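Local coordinates for nitroreductase family protein (PDB 7DP1) that reduces nitro groups of dinitroaniline herbicides as an FMN- and NADPH-dependent nitroreductase, at residues S20-T25 with N213-P218; G48-W53 with P148-D153; G169-P174 with G204-E209. The protein carries 1 engineered substitution. All coordinates share one frame; numbering follows the deposited sequence.

Contact 1. Residues S20-T25 with N213-P218. With FMN (flavin mononucleotide), chain C.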
loop_
_atom_site.group_PDB
_atom_site.type_symbol
_atom_site.label_atom_id
_atom_site.label_comp_id
_atom_site.label_asym_id
_atom_site.label_seq_id
_atom_site.Cartn_x
_atom_site.Cartn_y
_atom_site.Cartn_z
ATOM N N SER A 20 1.343 5.194 -14.197
ATOM C CA SER A 20 2.765 4.931 -14.210
ATOM C C SER A 20 3.367 5.615 -15.437
ATOM O O SER A 20 3.285 5.098 -16.537
ATOM C CB SER A 20 3.026 3.430 -14.204
ATOM O OG SER A 20 2.631 2.894 -12.943
ATOM N N VAL A 21 3.994 6.768 -15.224
ATOM C CA VAL A 21 4.547 7.577 -16.309
ATOM C C VAL A 21 5.934 7.106 -16.744
ATOM O O VAL A 21 6.850 6.985 -15.925
ATOM C CB VAL A 21 4.603 9.061 -15.879
ATOM C CG1 VAL A 21 5.432 9.875 -16.821
ATOM C CG2 VAL A 21 3.184 9.617 -15.768
ATOM N N ARG A 22 6.091 6.836 -18.036
ATOM C CA ARG A 22 7.365 6.322 -18.543
ATOM C C ARG A 22 7.971 7.253 -19.588
ATOM O O ARG A 22 8.660 6.812 -20.516
ATOM C CB ARG A 22 7.180 4.905 -19.105
ATOM C CG ARG A 22 6.675 3.943 -18.036
ATOM C CD ARG A 22 6.324 2.557 -18.549
ATOM N NE ARG A 22 5.850 1.708 -17.448
ATOM C CZ ARG A 22 4.570 1.439 -17.203
ATOM N NH1 ARG A 22 3.625 1.943 -17.986
ATOM N NH2 ARG A 22 4.233 0.666 -16.171
ATOM N N ALA A 23 7.693 8.546 -19.435
ATOM C CA ALA A 23 8.363 9.585 -20.204
ATOM C C ALA A 23 8.250 10.932 -19.504
ATOM O O ALA A 23 7.157 11.517 -19.430
ATOM C CB ALA A 23 7.798 9.678 -21.600
ATOM N N PHE A 24 9.390 11.415 -19.008
ATOM C CA PHE A 24 9.477 12.680 -18.281
ATOM C C PHE A 24 10.251 13.744 -19.049
ATOM O O PHE A 24 11.222 13.444 -19.747
ATOM C CB PHE A 24 10.154 12.482 -16.919
ATOM C CG PHE A 24 9.461 11.499 -16.019
ATOM C CD1 PHE A 24 9.720 10.145 -16.118
ATOM C CD2 PHE A 24 8.572 11.935 -15.047
ATOM C CE1 PHE A 24 9.087 9.241 -15.272
ATOM C CE2 PHE A 24 7.941 11.038 -14.210
ATOM C CZ PHE A 24 8.201 9.684 -14.321
ATOM N N THR A 25 9.829 14.994 -18.911
ATOM C CA THR A 25 10.634 16.111 -19.393
ATOM C C THR A 25 11.771 16.262 -18.384
ATOM O O THR A 25 11.718 15.651 -17.325
ATOM C CB THR A 25 9.811 17.400 -19.499
ATOM O OG1 THR A 25 9.557 17.922 -18.191
ATOM C CG2 THR A 25 8.475 17.127 -20.199
ATOM N N ASN A 213 2.559 7.605 -22.505
ATOM C CA ASN A 213 1.786 8.165 -21.392
ATOM C C ASN A 213 0.292 8.411 -21.608
ATOM O O ASN A 213 -0.359 8.956 -20.719
ATOM C CB ASN A 213 2.389 9.505 -20.965
ATOM C CG ASN A 213 3.771 9.365 -20.370
ATOM O OD1 ASN A 213 4.123 8.324 -19.822
ATOM N ND2 ASN A 213 4.562 10.427 -20.465
ATOM N N ARG A 214 -0.276 8.008 -22.741
ATOM C CA ARG A 214 -1.648 8.431 -23.021
ATOM C C ARG A 214 -2.643 7.306 -23.311
ATOM O O ARG A 214 -3.856 7.536 -23.332
ATOM C CB ARG A 214 -1.660 9.400 -24.211
ATOM C CG ARG A 214 -0.804 10.650 -24.048
ATOM C CD ARG A 214 -1.129 11.647 -25.164
ATOM N NE ARG A 214 -2.514 12.093 -25.044
ATOM C CZ ARG A 214 -3.262 12.529 -26.048
ATOM N NH1 ARG A 214 -2.775 12.562 -27.282
ATOM N NH2 ARG A 214 -4.510 12.915 -25.819
ATOM N N TRP A 215 -2.142 6.091 -23.491
ATOM C CA TRP A 215 -3.015 4.942 -23.691
ATOM C C TRP A 215 -3.794 4.627 -22.413
ATOM O O TRP A 215 -3.279 4.782 -21.308
ATOM C CB TRP A 215 -2.200 3.727 -24.151
ATOM C CG TRP A 215 -1.065 3.387 -23.224
ATOM C CD1 TRP A 215 0.185 3.939 -23.228
ATOM C CD2 TRP A 215 -1.087 2.453 -22.137
ATOM N NE1 TRP A 215 0.951 3.387 -22.228
ATOM C CE2 TRP A 215 0.193 2.479 -21.537
ATOM C CE3 TRP A 215 -2.059 1.596 -21.615
ATOM C CZ2 TRP A 215 0.526 1.680 -20.444
ATOM C CZ3 TRP A 215 -1.726 0.795 -20.529
ATOM C CH2 TRP A 215 -0.442 0.849 -19.954
ATOM N N PRO A 216 -5.057 4.203 -22.565
ATOM C CA PRO A 216 -5.903 3.893 -21.412
ATOM C C PRO A 216 -5.436 2.613 -20.745
ATOM O O PRO A 216 -5.188 1.619 -21.430
ATOM C CB PRO A 216 -7.292 3.733 -22.028
ATOM C CG PRO A 216 -7.021 3.294 -23.415
ATOM C CD PRO A 216 -5.741 3.933 -23.837
ATOM N N VAL A 217 -5.271 2.660 -19.428
ATOM C CA VAL A 217 -4.742 1.529 -18.684
ATOM C C VAL A 217 -5.854 0.680 -18.099
ATOM O O VAL A 217 -6.628 1.149 -17.264
ATOM C CB VAL A 217 -3.826 1.999 -17.551
ATOM C CG1 VAL A 217 -3.102 0.812 -16.936
ATOM C CG2 VAL A 217 -2.838 3.039 -18.079
ATOM N N PRO A 218 -5.892 -0.595 -18.485
ATOM C CA PRO A 218 -6.983 -1.503 -18.112
ATOM C C PRO A 218 -7.006 -1.893 -16.639
ATOM O O PRO A 218 -5.968 -1.940 -15.993
ATOM C CB PRO A 218 -6.727 -2.735 -18.988
ATOM C CG PRO A 218 -5.274 -2.681 -19.322
ATOM C CD PRO A 218 -4.897 -1.230 -19.368
HETATM N N1 FMN C . 6.282 -0.404 -14.164
HETATM C C2 FMN C . 7.416 -0.568 -14.933
HETATM O O2 FMN C . 7.409 -0.266 -16.120
HETATM N N3 FMN C . 8.571 -1.077 -14.385
HETATM C C4 FMN C . 8.620 -1.427 -13.057
HETATM O O4 FMN C . 9.681 -1.868 -12.580
HETATM C C4A FMN C . 7.469 -1.272 -12.285
HETATM N N5 FMN C . 7.473 -1.621 -10.952
HETATM C C5A FMN C . 6.348 -1.453 -10.168
HETATM C C6 FMN C . 6.406 -1.807 -8.823
HETATM C C7 FMN C . 5.292 -1.653 -8.020
HETATM C C7M FMN C . 5.330 -2.014 -6.567
HETATM C C8 FMN C . 4.119 -1.144 -8.557
HETATM C C8M FMN C . 2.949 -0.978 -7.631
HETATM C C9 FMN C . 4.052 -0.789 -9.906
HETATM C C9A FMN C . 5.173 -0.946 -10.724
HETATM N N10 FMN C . 5.160 -0.609 -12.069
HETATM C C10 FMN C . 6.299 -0.771 -12.843
HETATM C "C1'" FMN C . 3.940 -0.033 -12.713
HETATM C "C2'" FMN C . 2.838 -1.040 -13.032
HETATM O "O2'" FMN C . 3.155 -1.721 -14.219
HETATM C "C3'" FMN C . 1.539 -0.265 -13.226
HETATM O "O3'" FMN C . 1.153 0.206 -11.951
HETATM C "C4'" FMN C . 0.389 -1.100 -13.782
HETATM O "O4'" FMN C . 0.614 -1.561 -15.102
HETATM C "C5'" FMN C . -0.839 -0.222 -13.815
HETATM O "O5'" FMN C . -0.561 0.866 -14.663
HETATM P P FMN C . -0.827 2.337 -14.070
HETATM O O1P FMN C . -0.245 3.348 -15.017
HETATM O O2P FMN C . -2.324 2.540 -13.908
HETATM O O3P FMN C . -0.168 2.435 -12.706
#

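Contact 2. Residues G48-W53 with P148-D153. With FMN (flavin mononucleotide), chain D.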
loop_
_atom_site.group_PDB
_atom_site.type_symbol
_atom_site.label_atom_id
_atom_site.label_comp_id
_atom_site.label_asym_id
_atom_site.label_seq_id
_atom_site.Cartn_x
_atom_site.Cartn_y
_atom_site.Cartn_z
ATOM N N GLY A 48 0.106 -0.650 14.085
ATOM C CA GLY A 48 0.746 -0.242 15.327
ATOM C C GLY A 48 1.398 1.132 15.234
ATOM O O GLY A 48 2.205 1.498 16.087
ATOM N N ASN A 49 1.031 1.894 14.204
ATOM C CA ASN A 49 1.684 3.160 13.878
ATOM C C ASN A 49 3.197 2.978 13.755
ATOM O O ASN A 49 3.957 3.911 13.999
ATOM C CB ASN A 49 1.370 4.235 14.932
ATOM C CG ASN A 49 1.606 5.661 14.416
ATOM O OD1 ASN A 49 1.327 5.975 13.251
ATOM N ND2 ASN A 49 2.145 6.523 15.284
ATOM N N LEU A 50 3.637 1.790 13.347
ATOM C CA LEU A 50 5.079 1.562 13.190
ATOM C C LEU A 50 5.729 2.465 12.146
ATOM O O LEU A 50 6.904 2.775 12.276
ATOM C CB LEU A 50 5.382 0.111 12.849
ATOM C CG LEU A 50 5.297 -0.905 13.986
ATOM C CD1 LEU A 50 5.858 -2.236 13.506
ATOM C CD2 LEU A 50 6.033 -0.429 15.227
ATOM N N GLN A 51 4.988 2.881 11.114
ATOM C CA GLN A 51 5.571 3.701 10.051
ATOM C C GLN A 51 6.880 3.084 9.509
ATOM O O GLN A 51 7.932 3.712 9.563
ATOM C CB GLN A 51 5.857 5.128 10.557
ATOM C CG GLN A 51 4.610 5.874 11.056
ATOM C CD GLN A 51 4.960 7.015 11.990
ATOM O OE1 GLN A 51 5.346 8.109 11.555
ATOM N NE2 GLN A 51 4.884 6.749 13.286
ATOM N N PRO A 52 6.812 1.855 8.997
ATOM C CA PRO A 52 8.053 1.118 8.697
ATOM C C PRO A 52 8.807 1.600 7.447
ATOM O O PRO A 52 9.933 1.145 7.232
ATOM C CB PRO A 52 7.560 -0.326 8.530
ATOM C CG PRO A 52 6.132 -0.158 7.985
ATOM C CD PRO A 52 5.596 1.091 8.653
ATOM N N TRP A 53 8.219 2.498 6.655
ATOM C CA TRP A 53 8.853 2.977 5.434
ATOM C C TRP A 53 10.078 3.877 5.650
ATOM O O TRP A 53 10.093 4.744 6.524
ATOM C CB TRP A 53 7.838 3.720 4.556
ATOM C CG TRP A 53 7.037 4.766 5.239
ATOM C CD1 TRP A 53 7.362 6.086 5.395
ATOM C CD2 TRP A 53 5.753 4.593 5.857
ATOM N NE1 TRP A 53 6.364 6.739 6.075
ATOM C CE2 TRP A 53 5.367 5.844 6.373
ATOM C CE3 TRP A 53 4.890 3.493 6.020
ATOM C CZ2 TRP A 53 4.158 6.034 7.057
ATOM C CZ3 TRP A 53 3.676 3.685 6.684
ATOM C CH2 TRP A 53 3.327 4.947 7.198
ATOM N N PRO A 148 5.381 -9.178 5.849
ATOM C CA PRO A 148 4.368 -8.866 4.835
ATOM C C PRO A 148 3.357 -7.761 5.253
ATOM O O PRO A 148 3.139 -6.843 4.466
ATOM C CB PRO A 148 3.663 -10.223 4.632
ATOM C CG PRO A 148 4.735 -11.233 4.903
ATOM C CD PRO A 148 5.536 -10.633 6.054
ATOM N N PRO A 149 2.778 -7.820 6.473
ATOM C CA PRO A 149 1.921 -6.678 6.814
ATOM C C PRO A 149 2.675 -5.335 6.829
ATOM O O PRO A 149 2.061 -4.296 6.595
ATOM C CB PRO A 149 1.441 -7.010 8.227
ATOM C CG PRO A 149 2.545 -7.857 8.800
ATOM C CD PRO A 149 2.972 -8.716 7.631
ATOM N N GLN A 150 3.964 -5.336 7.174
ATOM C CA GLN A 150 4.687 -4.073 7.136
ATOM C C GLN A 150 4.929 -3.653 5.684
ATOM O O GLN A 150 4.986 -2.470 5.365
ATOM C CB GLN A 150 5.996 -4.150 7.908
ATOM C CG GLN A 150 5.809 -4.066 9.413
ATOM C CD GLN A 150 5.313 -5.359 10.006
ATOM O OE1 GLN A 150 5.800 -6.430 9.664
ATOM N NE2 GLN A 150 4.357 -5.266 10.919
ATOM N N TRP A 151 5.077 -4.632 4.805
ATOM C CA TRP A 151 5.169 -4.317 3.405
ATOM C C TRP A 151 3.884 -3.675 2.920
ATOM O O TRP A 151 3.935 -2.761 2.115
ATOM C CB TRP A 151 5.516 -5.571 2.590
ATOM C CG TRP A 151 7.002 -5.831 2.665
ATOM C CD1 TRP A 151 7.745 -6.009 3.801
ATOM C CD2 TRP A 151 7.927 -5.882 1.575
ATOM N NE1 TRP A 151 9.066 -6.190 3.483
ATOM C CE2 TRP A 151 9.204 -6.117 2.121
ATOM C CE3 TRP A 151 7.795 -5.777 0.194
ATOM C CZ2 TRP A 151 10.347 -6.232 1.328
ATOM C CZ3 TRP A 151 8.924 -5.891 -0.591
ATOM C CH2 TRP A 151 10.187 -6.118 -0.021
ATOM N N ALA A 152 2.731 -4.101 3.438
ATOM C CA ALA A 152 1.487 -3.444 3.026
ATOM C C ALA A 152 1.471 -1.991 3.521
ATOM O O ALA A 152 1.022 -1.102 2.797
ATOM C CB ALA A 152 0.250 -4.220 3.524
ATOM N N ASP A 153 1.993 -1.754 4.732
ATOM C CA ASP A 153 2.146 -0.399 5.277
ATOM C C ASP A 153 2.955 0.465 4.319
ATOM O O ASP A 153 2.632 1.619 4.096
ATOM C CB ASP A 153 2.866 -0.398 6.635
ATOM C CG ASP A 153 2.130 -1.160 7.726
ATOM O OD1 ASP A 153 0.894 -1.335 7.641
ATOM O OD2 ASP A 153 2.814 -1.548 8.715
HETATM N N1 FMN D . -5.999 -0.283 14.831
HETATM C C2 FMN D . -6.662 -1.007 15.789
HETATM O O2 FMN D . -7.154 -0.417 16.742
HETATM N N3 FMN D . -6.790 -2.378 15.674
HETATM C C4 FMN D . -6.264 -3.058 14.597
HETATM O O4 FMN D . -6.413 -4.292 14.530
HETATM C C4A FMN D . -5.579 -2.320 13.622
HETATM N N5 FMN D . -5.020 -2.931 12.524
HETATM C C5A FMN D . -4.385 -2.185 11.553
HETATM C C6 FMN D . -3.849 -2.824 10.449
HETATM C C7 FMN D . -3.202 -2.079 9.470
HETATM C C7M FMN D . -2.648 -2.777 8.268
HETATM C C8 FMN D . -3.082 -0.701 9.595
HETATM C C8M FMN D . -2.418 0.105 8.510
HETATM C C9 FMN D . -3.617 -0.063 10.703
HETATM C C9A FMN D . -4.277 -0.807 11.679
HETATM N N10 FMN D . -4.814 -0.191 12.798
HETATM C C10 FMN D . -5.460 -0.938 13.750
HETATM C "C1'" FMN D . -4.741 1.300 12.991
HETATM C "C2'" FMN D . -3.354 1.773 13.413
HETATM O "O2'" FMN D . -3.158 1.564 14.789
HETATM C "C3'" FMN D . -3.266 3.261 13.073
HETATM O "O3'" FMN D . -3.336 3.433 11.674
HETATM C "C4'" FMN D . -2.005 3.947 13.593
HETATM O "O4'" FMN D . -2.067 3.934 15.007
HETATM C "C5'" FMN D . -2.040 5.399 13.116
HETATM O "O5'" FMN D . -3.249 6.019 13.563
HETATM P P FMN D . -4.261 6.733 12.515
HETATM O O1P FMN D . -5.491 7.109 13.322
HETATM O O2P FMN D . -3.686 7.973 11.888
HETATM O O3P FMN D . -4.516 5.762 11.391
#

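Contact 3. Residues G169-P174 with G204-E209. With FMN (flavin mononucleotide), chain C.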
loop_
_atom_site.group_PDB
_atom_site.type_symbol
_atom_site.label_atom_id
_atom_site.label_comp_id
_atom_site.label_asym_id
_atom_site.label_seq_id
_atom_site.Cartn_x
_atom_site.Cartn_y
_atom_site.Cartn_z
ATOM N N GLY A 169 0.943 18.347 -9.613
ATOM C CA GLY A 169 1.405 18.487 -10.978
ATOM C C GLY A 169 2.639 17.669 -11.323
ATOM O O GLY A 169 3.192 17.820 -12.414
ATOM N N LEU A 170 3.075 16.794 -10.422
ATOM C CA LEU A 170 4.221 15.945 -10.740
ATOM C C LEU A 170 3.724 14.561 -11.085
ATOM O O LEU A 170 2.554 14.246 -10.864
ATOM C CB LEU A 170 5.210 15.869 -9.580
ATOM C CG LEU A 170 5.979 17.148 -9.230
ATOM C CD1 LEU A 170 6.499 17.066 -7.814
ATOM C CD2 LEU A 170 7.129 17.387 -10.211
ATOM N N ALA A 171 4.617 13.715 -11.582
ATOM C CA ALA A 171 4.214 12.373 -11.951
ATOM C C ALA A 171 5.224 11.398 -11.412
ATOM O O ALA A 171 6.299 11.805 -10.950
ATOM C CB ALA A 171 4.085 12.234 -13.457
ATOM N N SER A 172 4.894 10.114 -11.486
ATOM C CA SER A 172 5.835 9.102 -11.055
ATOM C C SER A 172 5.650 7.753 -11.724
ATOM O O SER A 172 4.656 7.494 -12.404
ATOM C CB SER A 172 5.764 8.949 -9.540
ATOM O OG SER A 172 4.583 8.270 -9.159
ATOM N N CYS A 173 6.649 6.903 -11.532
ATOM C CA CYS A 173 6.584 5.517 -11.934
ATOM C C CYS A 173 7.140 4.677 -10.806
ATOM O O CYS A 173 8.332 4.745 -10.533
ATOM C CB CYS A 173 7.396 5.274 -13.218
ATOM S SG CYS A 173 7.060 3.626 -13.940
ATOM N N PRO A 174 6.285 3.894 -10.130
ATOM C CA PRO A 174 6.832 2.923 -9.178
ATOM C C PRO A 174 7.627 1.878 -9.956
ATOM O O PRO A 174 7.228 1.517 -11.059
ATOM C CB PRO A 174 5.588 2.332 -8.517
ATOM C CG PRO A 174 4.484 2.576 -9.507
ATOM C CD PRO A 174 4.812 3.819 -10.230
ATOM N N GLY A 204 9.124 12.947 -11.490
ATOM C CA GLY A 204 9.376 14.087 -12.358
ATOM C C GLY A 204 8.125 14.663 -12.988
ATOM O O GLY A 204 6.997 14.328 -12.585
ATOM N N HIS A 205 8.332 15.542 -13.968
ATOM C CA HIS A 205 7.254 16.169 -14.704
ATOM C C HIS A 205 6.938 15.319 -15.929
ATOM O O HIS A 205 7.829 15.033 -16.734
ATOM C CB HIS A 205 7.647 17.589 -15.125
ATOM C CG HIS A 205 7.848 18.534 -13.979
ATOM N ND1 HIS A 205 6.843 19.339 -13.487
ATOM C CD2 HIS A 205 8.945 18.801 -13.227
ATOM C CE1 HIS A 205 7.314 20.071 -12.492
ATOM N NE2 HIS A 205 8.584 19.761 -12.310
ATOM N N ALA A 206 5.680 14.919 -16.077
ATOM C CA ALA A 206 5.279 14.061 -17.192
ATOM C C ALA A 206 5.382 14.730 -18.571
ATOM O O ALA A 206 4.958 15.871 -18.750
ATOM C CB ALA A 206 3.868 13.568 -16.971
ATOM N N ASP A 207 5.926 14.001 -19.543
ATOM C CA ASP A 207 5.859 14.424 -20.945
ATOM C C ASP A 207 4.455 14.110 -21.442
ATOM O O ASP A 207 4.168 12.996 -21.876
ATOM C CB ASP A 207 6.928 13.717 -21.797
ATOM C CG ASP A 207 6.823 14.034 -23.293
ATOM O OD1 ASP A 207 5.876 14.734 -23.718
ATOM O OD2 ASP A 207 7.720 13.591 -24.049
ATOM N N GLU A 208 3.598 15.123 -21.436
ATOM C CA GLU A 208 2.171 14.899 -21.589
ATOM C C GLU A 208 1.753 14.793 -23.054
ATOM O O GLU A 208 0.568 14.874 -23.379
ATOM C CB GLU A 208 1.416 16.018 -20.881
ATOM C CG GLU A 208 2.248 17.285 -20.736
ATOM C CD GLU A 208 1.752 18.190 -19.627
ATOM O OE1 GLU A 208 0.527 18.218 -19.377
ATOM O OE2 GLU A 208 2.590 18.881 -19.007
ATOM N N GLU A 209 2.732 14.571 -23.926
ATOM C CA GLU A 209 2.472 14.270 -25.331
ATOM C C GLU A 209 3.060 12.924 -25.712
ATOM O O GLU A 209 2.967 12.499 -26.858
ATOM C CB GLU A 209 3.046 15.355 -26.252
ATOM C CG GLU A 209 2.357 16.681 -26.122
ATOM C CD GLU A 209 0.871 16.570 -26.423
ATOM O OE1 GLU A 209 0.501 15.842 -27.372
ATOM O OE2 GLU A 209 0.065 17.187 -25.693
HETATM N N1 FMN C . 6.282 -0.404 -14.164
HETATM C C2 FMN C . 7.416 -0.568 -14.933
HETATM O O2 FMN C . 7.409 -0.266 -16.120
HETATM N N3 FMN C . 8.571 -1.077 -14.385
HETATM C C4 FMN C . 8.620 -1.427 -13.057
HETATM O O4 FMN C . 9.681 -1.868 -12.580
HETATM C C4A FMN C . 7.469 -1.272 -12.285
HETATM N N5 FMN C . 7.473 -1.621 -10.952
HETATM C C5A FMN C . 6.348 -1.453 -10.168
HETATM C C6 FMN C . 6.406 -1.807 -8.823
HETATM C C7 FMN C . 5.292 -1.653 -8.020
HETATM C C7M FMN C . 5.330 -2.014 -6.567
HETATM C C8 FMN C . 4.119 -1.144 -8.557
HETATM C C8M FMN C . 2.949 -0.978 -7.631
HETATM C C9 FMN C . 4.052 -0.789 -9.906
HETATM C C9A FMN C . 5.173 -0.946 -10.724
HETATM N N10 FMN C . 5.160 -0.609 -12.069
HETATM C C10 FMN C . 6.299 -0.771 -12.843
HETATM C "C1'" FMN C . 3.940 -0.033 -12.713
HETATM C "C2'" FMN C . 2.838 -1.040 -13.032
HETATM O "O2'" FMN C . 3.155 -1.721 -14.219
HETATM C "C3'" FMN C . 1.539 -0.265 -13.226
HETATM O "O3'" FMN C . 1.153 0.206 -11.951
HETATM C "C4'" FMN C . 0.389 -1.100 -13.782
HETATM O "O4'" FMN C . 0.614 -1.561 -15.102
HETATM C "C5'" FMN C . -0.839 -0.222 -13.815
HETATM O "O5'" FMN C . -0.561 0.866 -14.663
HETATM P P FMN C . -0.827 2.337 -14.070
HETATM O O1P FMN C . -0.245 3.348 -15.017
HETATM O O2P FMN C . -2.324 2.540 -13.908
HETATM O O3P FMN C . -0.168 2.435 -12.706
HETATM O O HOH W 1 3.667 16.272 -14.613
#

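Contact 1. Residues S20-T25 with N213-P218
Asn-213 reaches across to the backbone of Val-21, Arg-22 and Ala-23 and uses both ends of its amide there. OD1 accepts from Arg-22 N at 3.0 Å, in the carbonyl plane and with an N-H...O angle of 149°. ND2 donates to Ala-23 O at 3.0 Å, on a lone pair of that carbonyl and close to its own amide plane, and has a second acceptor in Asp-207 O. The Asn-213 side chain crosses that of Val-21 at about a right angle, with CG1 of Val-21 3.6 Å from OD1. Were this side chain cut back to a methyl group, as in alanine, Arg-22 N would probably lose its acceptor and Ala-23 O one of its two donors, the other being Asp-207 N.

The side chain of Arg-22 can be followed outward from CB. CG, CD and NE run in an extended line, CD passing 3.9 Å from FMN O2. NE then donates to FMN O2 at 2.8 Å, while NH2 donates almost straight to FMN N1 (3.1 Å, 173°), in the guanidinium plane. NH1 lies 4.0 Å from Trp-215 CZ2, at the indole edge, the two planes being 15° apart. Ser-20 N and OG grip the phosphate oxygens O1P and O3P. Such an arginine at the flavin N1/O2 edge, beside a phosphate-binding loop, is the FMN site of the nitroreductase fold.

Contact 2. Residues G48-W53 with P148-D153
Asp-153 has CG anti to its carbonyl carbon (chi1 -62°), which sets the carboxylate with OD2 beside Pro-52 CG and OD1 toward Gly-47 N and the flavin; the helix backbone itself points CB at the proline. Gln-150 is bent at chi2 (77°), and the bend takes its amide to Gly-147 N, which donates to OE1, and to Ile-87 O of the second subunit, which accepts from NE2. Both residues lie about one turn apart at the start of helix 148-167, so Pro-52 seats in the groove between them. This is loop-on-helix packing in the nitroreductase fold, where the loop before strand 54-59 also borders the FMN shared with the second subunit.

The evidence for packing is in the distances. CG of Pro-52 lies 3.5 Å from Asp-153 CB and 4.0 Å from Gln-150 CB, and the proline and aspartate side chains cross at about a right angle. Leu-50 adds a looser contact, its CD1 4.3 Å from Gln-150 NE2. Asp-153 OD1 lies 3.7 Å from FMN C8M.

Within the loop, Gln-51 NE2 donates to Asn-49 O at 3.1 Å, nearly straight at 173° and in the plane of its own amide. Asn-49 OD1 lies 3.4 Å from FMN C5'. Trp-53, whose NE1 donates to Gln-42 OE1, brings CZ3 obliquely to within 3.5 Å of Asp-153 O.

Contact 3. Residues G169-P174 with G204-E209
Backbone hydrogen bonding joins Ala-171 to Gly-204 as an antiparallel hydrogen-bonded pair, with the two CA atoms 5.5 Å apart. The two bonds differ in shape. Ala-171 N donates to Gly-204 O at 2.7 Å, approaching that oxygen almost head-on (C=O...N angle 176°), whereas Gly-204 N reaches Ala-171 O at 3.1 Å with a straight N-H but tilted 31° from the carbonyl plane. One water adds a further link past the end of the pair: it donates to Gly-169 O at 2.7 Å and accepts from Ala-206 N, so the loop after Gly-204 stays tied to the turn before the strand.

This pair stands where strand 171-175, the outermost strand on its side of the four-stranded antiparallel sheet of this FMN-dependent nitroreductase, meets the end of strand 195-204. Gly-169 belongs to the same junction: with positive phi it is the C-prime residue of the Schellman motif that closes helix 148-167, and the chain runs on toward strand 171-175.

Apolar and CH-pi contacts flank the pair. CD2 of Leu-170 sits over the face of the His-205 imidazole, 3.5 Å from the centroid and 14° off the ring normal, so one methyl lies over the centre of the ring, a CH-pi contact; the two side chains approach at a slant. His-205 NE2 also has a weak hydrogen bond to Pro-28 O. Further along, Ala-171 CB meets Ala-206 CB at 3.8 Å.

Polar contacts within the loop form a third group. Asp-207 OD1 accepts from Glu-209 N, an Asx turn, the donor coming from above the carboxylate plane. At the other end of 169-174, Pro-174 CG lies 3.4 Å from FMN C9.

How the contacts relate
Contacts 1 and 3 are neighbours, their centres 8 Å apart, and both reach the same FMN; backbone bonds from Ala-23 to Asp-207 and from Thr-25 to His-205 join them, and contact 3 is nested along the chain inside the loop that contact 1 closes. Contact 2 lies across the chain's centre, 29 Å from contact 1 and 27 Å from contact 3 between centres, beside the other FMN. Contacts 1 and 2 are buried and touch the second subunit, whereas contact 3 is partly buried and touches no other chain. Chemistry follows place: asparagine hydrogen bonds and a polar grip on the flavin in contact 1, proline packing on a helix in contact 2, and strand pairing in contact 3.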